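Long-range contact in Beta/alpha-amylase (Paenibacillus polymyxa, PDB 3VOC), which hydrolyses alpha-1,4-glucosidic linkages of starch, its beta-amylase part releasing maltose units from the non-reducing chain ends: residues 364-377 with 402-414. Numbering follows the deposited sequence.
Sequences TGGSGFQKIEEKIT and ELSGFKQYIISKA
Helices 367-377 and 403-411 run nearly parallel, their axes 9.0 Å apart at closest approach and crossing at -15°, as the last two helices around the (beta/alpha)8 barrel of this glycoside hydrolase family 14 domain; the eighth strand, 383-386, lies between them in sequence. Phe369 wedges between the helices: with CG anti to its carbonyl carbon (chi1 -65°), the ring takes Gly365 CA over one face and Phe406 CA over the centre of the other, with Phe406 CB making a CH-pi contact 4.0 Å from the Phe369 ring centroid. Gly405 suits this approach, since a beta carbon there would press on Phe369 CD2. With an alanine instead of Phe369, a gap would probably open between the helices and Phe406 CB would lose its aromatic surface. Deeper in, Ile410 is a knob among Phe369, Ile372, Glu373 and Ile376, its CD1 3.6 Å from Ile372 CG2. Gln370 CG lies over one face of the Tyr409 ring, whose edge meets the Glu373 carboxylate, turned 89° to it. Gly366 N donates to Glu402 OE1 (2.9 Å) from above the carboxylate plane. Beyond helix 403-411, Lys413 NZ donates to Tyr409 O and salt-bridges Glu373 OE2 on its anti lone pair, each at 2.7 Å.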
ATOM      1  N   THR A 364      11.962 -12.285  -7.815  1.00 18.28           N
ATOM      2  CA  THR A 364      11.537 -13.543  -8.378  1.00 19.02           C
ATOM      3  C   THR A 364      12.276 -13.800  -9.674  1.00 19.38           C
ATOM      4  O   THR A 364      13.117 -13.000 -10.093  1.00 19.94           O
ATOM      5  CB  THR A 364       9.993 -13.544  -8.607  1.00 18.64           C
ATOM      6  OG1 THR A 364       9.539 -14.874  -8.885  1.00 18.39           O
ATOM      7  CG2 THR A 364       9.621 -12.617  -9.758  1.00 18.15           C
ATOM      8  N   GLY A 365      11.969 -14.932 -10.291  1.00 20.39           N
ATOM      9  CA  GLY A 365      12.535 -15.309 -11.573  1.00 21.80           C
ATOM     10  C   GLY A 365      11.980 -16.667 -11.899  1.00 23.25           C
ATOM     11  O   GLY A 365      11.118 -17.172 -11.168  1.00 24.36           O
ATOM     12  N   GLY A 366      12.470 -17.271 -12.976  1.00 23.63           N
ATOM     13  CA  GLY A 366      12.028 -18.607 -13.368  1.00 24.56           C
ATOM     14  C   GLY A 366      10.516 -18.790 -13.358  1.00 24.51           C
ATOM     15  O   GLY A 366       9.775 -18.079 -14.059  1.00 24.15           O
ATOM     16  N   SER A 367      10.070 -19.741 -12.540  1.00 24.13           N
ATOM     17  CA  SER A 367       8.649 -20.089 -12.383  1.00 24.38           C
ATOM     18  C   SER A 367       7.787 -18.908 -11.939  1.00 23.08           C
ATOM     19  O   SER A 367       6.585 -18.854 -12.248  1.00 22.78           O
ATOM     20  CB  SER A 367       8.496 -21.219 -11.355  1.00 24.98           C
ATOM     21  OG  SER A 367       9.165 -22.389 -11.803  1.00 29.50           O
ATOM     22  N   GLY A 368       8.399 -17.975 -11.207  1.00 21.44           N
ATOM     23  CA  GLY A 368       7.719 -16.744 -10.781  1.00 19.98           C
ATOM     24  C   GLY A 368       7.089 -15.982 -11.935  1.00 19.32           C
ATOM     25  O   GLY A 368       5.955 -15.506 -11.825  1.00 19.64           O
ATOM     26  N   PHE A 369       7.808 -15.900 -13.058  1.00 18.40           N
ATOM     27  CA  PHE A 369       7.307 -15.210 -14.239  1.00 18.45           C
ATOM     28  C   PHE A 369       6.087 -15.911 -14.849  1.00 18.16           C
ATOM     29  O   PHE A 369       5.180 -15.255 -15.349  1.00 17.37           O
ATOM     30  CB  PHE A 369       8.426 -14.992 -15.285  1.00 17.73           C
ATOM     31  CG  PHE A 369       9.531 -14.056 -14.816  1.00 19.34           C
ATOM     32  CD1 PHE A 369       9.233 -12.923 -14.068  1.00 19.38           C
ATOM     33  CD2 PHE A 369      10.863 -14.303 -15.139  1.00 19.22           C
ATOM     34  CE1 PHE A 369      10.248 -12.058 -13.630  1.00 22.21           C
ATOM     35  CE2 PHE A 369      11.877 -13.436 -14.708  1.00 20.58           C
ATOM     36  CZ  PHE A 369      11.568 -12.322 -13.952  1.00 18.89           C
ATOM     37  N   GLN A 370       6.074 -17.242 -14.796  1.00 18.56           N
ATOM     38  CA  GLN A 370       4.955 -18.032 -15.329  1.00 19.63           C
ATOM     39  C   GLN A 370       3.725 -17.853 -14.447  1.00 18.84           C
ATOM     40  O   GLN A 370       2.601 -17.780 -14.946  1.00 18.90           O
ATOM     41  CB  GLN A 370       5.320 -19.525 -15.414  1.00 20.17           C
ATOM     42  CG  GLN A 370       6.732 -19.800 -15.917  1.00 25.84           C
ATOM     43  CD  GLN A 370       7.173 -21.266 -15.783  1.00 31.92           C
ATOM     44  OE1 GLN A 370       6.372 -22.153 -15.482  1.00 35.29           O
ATOM     45  NE2 GLN A 370       8.466 -21.516 -16.011  1.00 34.59           N
ATOM     46  N   LYS A 371       3.928 -17.787 -13.130  1.00 18.59           N
ATOM     47  CA  LYS A 371       2.817 -17.472 -12.235  1.00 18.58           C
ATOM     48  C   LYS A 371       2.254 -16.076 -12.485  1.00 17.55           C
ATOM     49  O   LYS A 371       1.040 -15.907 -12.541  1.00 16.78           O
ATOM     50  CB  LYS A 371       3.186 -17.661 -10.761  1.00 19.35           C
ATOM     51  CG  LYS A 371       2.480 -18.864 -10.128  1.00 24.36           C
ATOM     52  CD  LYS A 371       0.992 -18.558  -9.898  1.00 27.82           C
ATOM     53  CE  LYS A 371       0.288 -19.669  -9.145  1.00 31.05           C
ATOM     54  NZ  LYS A 371       0.068 -20.900  -9.979  1.00 33.58           N
ATOM     55  N   ILE A 372       3.137 -15.091 -12.664  1.00 16.51           N
ATOM     56  CA  ILE A 372       2.694 -13.732 -12.960  1.00 15.50           C
ATOM     57  C   ILE A 372       1.917 -13.737 -14.270  1.00 16.30           C
ATOM     58  O   ILE A 372       0.852 -13.129 -14.365  1.00 16.30           O
ATOM     59  CB  ILE A 372       3.869 -12.707 -13.035  1.00 15.58           C
ATOM     60  CG1 ILE A 372       4.524 -12.546 -11.650  1.00 13.63           C
ATOM     61  CG2 ILE A 372       3.354 -11.334 -13.508  1.00 14.31           C
ATOM     62  CD1 ILE A 372       5.960 -12.056 -11.711  1.00 14.43           C
ATOM     63  N   GLU A 373       2.460 -14.426 -15.274  1.00 16.70           N
ATOM     64  CA  GLU A 373       1.807 -14.532 -16.573  1.00 17.12           C
ATOM     65  C   GLU A 373       0.384 -15.075 -16.448  1.00 16.88           C
ATOM     66  O   GLU A 373      -0.533 -14.547 -17.070  1.00 16.99           O
ATOM     67  CB  GLU A 373       2.596 -15.427 -17.535  1.00 17.13           C
ATOM     68  CG  GLU A 373       2.009 -15.411 -18.952  1.00 18.22           C
ATOM     69  CD  GLU A 373       2.546 -16.531 -19.820  1.00 21.95           C
ATOM     70  OE1 GLU A 373       2.696 -17.660 -19.310  1.00 21.99           O
ATOM     71  OE2 GLU A 373       2.803 -16.280 -21.016  1.00 22.74           O
ATOM     72  N   GLU A 374       0.215 -16.129 -15.655  1.00 17.26           N
ATOM     73  CA  GLU A 374      -1.116 -16.713 -15.416  1.00 17.61           C
ATOM     74  C   GLU A 374      -2.091 -15.668 -14.855  1.00 17.29           C
ATOM     75  O   GLU A 374      -3.217 -15.532 -15.341  1.00 16.97           O
ATOM     76  CB  GLU A 374      -1.003 -17.948 -14.498  1.00 18.23           C
ATOM     77  CG  GLU A 374      -2.330 -18.445 -13.899  1.00 19.95           C
ATOM     78  CD  GLU A 374      -2.167 -19.088 -12.513  1.00 23.63           C
ATOM     79  OE1 GLU A 374      -3.126 -19.077 -11.709  1.00 21.81           O
ATOM     80  OE2 GLU A 374      -1.078 -19.620 -12.228  1.00 27.13           O
ATOM     81  N   LYS A 375      -1.644 -14.913 -13.851  1.00 16.30           N
ATOM     82  CA  LYS A 375      -2.506 -13.940 -13.207  1.00 16.45           C
ATOM     83  C   LYS A 375      -2.902 -12.797 -14.128  1.00 16.44           C
ATOM     84  O   LYS A 375      -4.099 -12.493 -14.268  1.00 15.58           O
ATOM     85  CB  LYS A 375      -1.874 -13.406 -11.897  1.00 17.27           C
ATOM     86  CG  LYS A 375      -1.603 -14.521 -10.833  1.00 15.98           C
ATOM     87  CD  LYS A 375      -2.822 -15.427 -10.637  1.00 17.45           C
ATOM     88  CE  LYS A 375      -2.630 -16.389  -9.433  1.00 17.41           C
ATOM     89  NZ  LYS A 375      -3.679 -17.481  -9.387  1.00 17.23           N
ATOM     90  N   ILE A 376      -1.916 -12.179 -14.778  1.00 15.95           N
ATOM     91  CA  ILE A 376      -2.216 -11.014 -15.631  1.00 16.14           C
ATOM     92  C   ILE A 376      -3.142 -11.365 -16.806  1.00 16.41           C
ATOM     93  O   ILE A 376      -3.941 -10.532 -17.215  1.00 15.89           O
ATOM     94  CB  ILE A 376      -0.930 -10.227 -16.085  1.00 16.03           C
ATOM     95  CG1 ILE A 376       0.015 -11.106 -16.916  1.00 15.98           C
ATOM     96  CG2 ILE A 376      -0.199  -9.661 -14.854  1.00 14.47           C
ATOM     97  CD1 ILE A 376       1.288 -10.377 -17.398  1.00 14.47           C
ATOM     98  N   THR A 377      -3.038 -12.592 -17.327  1.00 16.86           N
ATOM     99  CA  THR A 377      -3.858 -13.023 -18.461  1.00 17.84           C
ATOM    100  C   THR A 377      -5.245 -13.533 -18.036  1.00 18.59           C
ATOM    101  O   THR A 377      -6.212 -13.347 -18.774  1.00 18.96           O
ATOM    102  CB  THR A 377      -3.173 -14.120 -19.331  1.00 18.07           C
ATOM    103  OG1 THR A 377      -2.836 -15.243 -18.510  1.00 17.30           O
ATOM    104  CG2 THR A 377      -1.902 -13.582 -20.010  1.00 17.41           C
ATOM    105  N   GLU A 402      17.617 -13.211 -15.355  1.00 19.37           N
ATOM    106  CA  GLU A 402      16.151 -13.184 -15.310  1.00 19.36           C
ATOM    107  C   GLU A 402      15.499 -12.256 -16.336  1.00 19.13           C
ATOM    108  O   GLU A 402      14.284 -12.332 -16.566  1.00 18.60           O
ATOM    109  CB  GLU A 402      15.652 -12.829 -13.894  1.00 19.64           C
ATOM    110  CG  GLU A 402      16.088 -13.809 -12.793  1.00 22.15           C
ATOM    111  CD  GLU A 402      15.757 -15.279 -13.117  1.00 27.47           C
ATOM    112  OE1 GLU A 402      14.716 -15.564 -13.754  1.00 27.18           O
ATOM    113  OE2 GLU A 402      16.556 -16.159 -12.736  1.00 30.19           O
ATOM    114  N   LEU A 403      16.282 -11.362 -16.937  1.00 17.93           N
ATOM    115  CA  LEU A 403      15.697 -10.402 -17.864  1.00 18.33           C
ATOM    116  C   LEU A 403      15.014 -11.098 -19.030  1.00 18.46           C
ATOM    117  O   LEU A 403      13.952 -10.674 -19.474  1.00 17.91           O
ATOM    118  CB  LEU A 403      16.730  -9.384 -18.368  1.00 17.85           C
ATOM    119  CG  LEU A 403      16.204  -8.224 -19.228  1.00 17.79           C
ATOM    120  CD1 LEU A 403      14.913  -7.605 -18.691  1.00 17.64           C
ATOM    121  CD2 LEU A 403      17.288  -7.154 -19.318  1.00 17.64           C
ATOM    122  N   SER A 404      15.646 -12.156 -19.534  1.00 18.72           N
ATOM    123  CA  SER A 404      15.117 -12.885 -20.677  1.00 19.11           C
ATOM    124  C   SER A 404      13.706 -13.439 -20.397  1.00 18.96           C
ATOM    125  O   SER A 404      12.779 -13.204 -21.181  1.00 19.85           O
ATOM    126  CB  SER A 404      16.091 -14.001 -21.094  1.00 19.46           C
ATOM    127  OG  SER A 404      15.560 -14.681 -22.213  1.00 22.49           O
ATOM    128  N   GLY A 405      13.542 -14.154 -19.282  1.00 18.60           N
ATOM    129  CA  GLY A 405      12.215 -14.643 -18.845  1.00 18.38           C
ATOM    130  C   GLY A 405      11.198 -13.526 -18.597  1.00 18.12           C
ATOM    131  O   GLY A 405      10.026 -13.647 -18.982  1.00 17.54           O
ATOM    132  N   PHE A 406      11.628 -12.444 -17.952  1.00 17.45           N
ATOM    133  CA  PHE A 406      10.725 -11.315 -17.742  1.00 18.23           C
ATOM    134  C   PHE A 406      10.235 -10.813 -19.106  1.00 18.43           C
ATOM    135  O   PHE A 406       9.044 -10.601 -19.308  1.00 18.67           O
ATOM    136  CB  PHE A 406      11.392 -10.180 -16.936  1.00 17.50           C
ATOM    137  CG  PHE A 406      10.470  -9.006 -16.662  1.00 17.52           C
ATOM    138  CD1 PHE A 406       9.273  -9.188 -15.958  1.00 16.89           C
ATOM    139  CD2 PHE A 406      10.798  -7.723 -17.108  1.00 15.99           C
ATOM    140  CE1 PHE A 406       8.406  -8.104 -15.696  1.00 17.58           C
ATOM    141  CE2 PHE A 406       9.939  -6.617 -16.851  1.00 17.03           C
ATOM    142  CZ  PHE A 406       8.740  -6.817 -16.144  1.00 16.94           C
ATOM    143  N   LYS A 407      11.158 -10.671 -20.051  1.00 18.78           N
ATOM    144  CA  LYS A 407      10.788 -10.242 -21.393  1.00 19.58           C
ATOM    145  C   LYS A 407       9.861 -11.237 -22.101  1.00 20.03           C
ATOM    146  O   LYS A 407       8.866 -10.843 -22.704  1.00 20.81           O
ATOM    147  CB  LYS A 407      12.034  -9.979 -22.236  1.00 19.60           C
ATOM    148  CG  LYS A 407      11.755  -9.139 -23.475  1.00 21.86           C
ATOM    149  CD  LYS A 407      12.961  -9.068 -24.392  1.00 23.64           C
ATOM    150  CE  LYS A 407      12.551  -8.513 -25.726  1.00 25.59           C
ATOM    151  NZ  LYS A 407      13.757  -8.416 -26.547  1.00 29.68           N
ATOM    152  N   GLN A 408      10.179 -12.521 -22.027  1.00 20.70           N
ATOM    153  CA  GLN A 408       9.400 -13.545 -22.745  1.00 21.68           C
ATOM    154  C   GLN A 408       7.998 -13.725 -22.192  1.00 20.70           C
ATOM    155  O   GLN A 408       7.052 -13.922 -22.945  1.00 20.68           O
ATOM    156  CB  GLN A 408      10.133 -14.890 -22.739  1.00 21.98           C
ATOM    157  CG  GLN A 408      11.431 -14.837 -23.531  1.00 28.00           C
ATOM    158  CD  GLN A 408      11.781 -16.140 -24.206  1.00 34.45           C
ATOM    159  OE1 GLN A 408      10.942 -16.763 -24.869  1.00 38.94           O
ATOM    160  NE2 GLN A 408      13.035 -16.556 -24.062  1.00 37.60           N
ATOM    161  N   TYR A 409       7.862 -13.665 -20.877  1.00 20.39           N
ATOM    162  CA  TYR A 409       6.571 -13.940 -20.239  1.00 19.96           C
ATOM    163  C   TYR A 409       5.692 -12.710 -20.080  1.00 19.43           C
ATOM    164  O   TYR A 409       4.466 -12.786 -20.217  1.00 19.33           O
ATOM    165  CB  TYR A 409       6.799 -14.583 -18.876  1.00 20.58           C
ATOM    166  CG  TYR A 409       7.135 -16.048 -18.976  1.00 21.68           C
ATOM    167  CD1 TYR A 409       6.146 -16.982 -19.303  1.00 25.11           C
ATOM    168  CD2 TYR A 409       8.431 -16.506 -18.740  1.00 25.05           C
ATOM    169  CE1 TYR A 409       6.432 -18.342 -19.404  1.00 26.61           C
ATOM    170  CE2 TYR A 409       8.741 -17.871 -18.843  1.00 27.26           C
ATOM    171  CZ  TYR A 409       7.731 -18.777 -19.173  1.00 29.24           C
ATOM    172  OH  TYR A 409       8.012 -20.122 -19.264  1.00 31.67           O
ATOM    173  N   ILE A 410       6.326 -11.583 -19.782  1.00 18.34           N
ATOM    174  CA  ILE A 410       5.586 -10.400 -19.351  1.00 18.02           C
ATOM    175  C   ILE A 410       5.656  -9.239 -20.330  1.00 17.96           C
ATOM    176  O   ILE A 410       4.607  -8.731 -20.765  1.00 18.68           O
ATOM    177  CB  ILE A 410       6.032  -9.915 -17.939  1.00 18.07           C
ATOM    178  CG1 ILE A 410       6.082 -11.076 -16.927  1.00 17.56           C
ATOM    179  CG2 ILE A 410       5.134  -8.770 -17.457  1.00 16.12           C
ATOM    180  CD1 ILE A 410       4.783 -11.870 -16.757  1.00 18.85           C
ATOM    181  N   ILE A 411       6.868  -8.790 -20.666  1.00 17.58           N
ATOM    182  CA  ILE A 411       6.993  -7.630 -21.559  1.00 18.01           C
ATOM    183  C   ILE A 411       6.330  -7.927 -22.904  1.00 18.40           C
ATOM    184  O   ILE A 411       5.715  -7.044 -23.499  1.00 18.68           O
ATOM    185  CB  ILE A 411       8.461  -7.167 -21.789  1.00 17.90           C
ATOM    186  CG1 ILE A 411       9.166  -6.864 -20.474  1.00 17.71           C
ATOM    187  CG2 ILE A 411       8.503  -5.936 -22.720  1.00 18.82           C
ATOM    188  CD1 ILE A 411      10.612  -6.438 -20.649  1.00 17.03           C
ATOM    189  N   SER A 412       6.436  -9.177 -23.352  1.00 19.24           N
ATOM    190  CA  SER A 412       5.875  -9.619 -24.647  1.00 20.36           C
ATOM    191  C   SER A 412       4.353  -9.477 -24.753  1.00 20.45           C
ATOM    192  O   SER A 412       3.812  -9.521 -25.862  1.00 20.09           O
ATOM    193  CB  SER A 412       6.263 -11.072 -24.929  1.00 20.48           C
ATOM    194  OG  SER A 412       5.680 -11.919 -23.950  1.00 24.23           O
ATOM    195  N   LYS A 413       3.673  -9.308 -23.616  1.00 20.08           N
ATOM    196  CA  LYS A 413       2.224  -9.110 -23.606  1.00 20.96           C
ATOM    197  C   LYS A 413       1.807  -7.695 -23.993  1.00 21.56           C
ATOM    198  O   LYS A 413       0.633  -7.453 -24.297  1.00 21.97           O
ATOM    199  CB  LYS A 413       1.623  -9.469 -22.235  1.00 20.73           C
ATOM    200  CG  LYS A 413       1.873 -10.911 -21.784  1.00 20.78           C
ATOM    201  CD  LYS A 413       1.287 -11.929 -22.768  1.00 21.14           C
ATOM    202  CE  LYS A 413       1.367 -13.354 -22.216  1.00 21.61           C
ATOM    203  NZ  LYS A 413       2.790 -13.827 -22.113  1.00 22.14           N
ATOM    204  N   ALA A 414       2.751  -6.760 -23.950  1.00 22.06           N
ATOM    205  CA  ALA A 414       2.462  -5.349 -24.221  1.00 23.39           C
ATOM    206  C   ALA A 414       2.541  -5.046 -25.703  1.00 25.22           C
ATOM    207  O   ALA A 414       3.419  -5.574 -26.394  1.00 24.16           O
ATOM    208  CB  ALA A 414       3.436  -4.463 -23.475  1.00 22.72           C
TER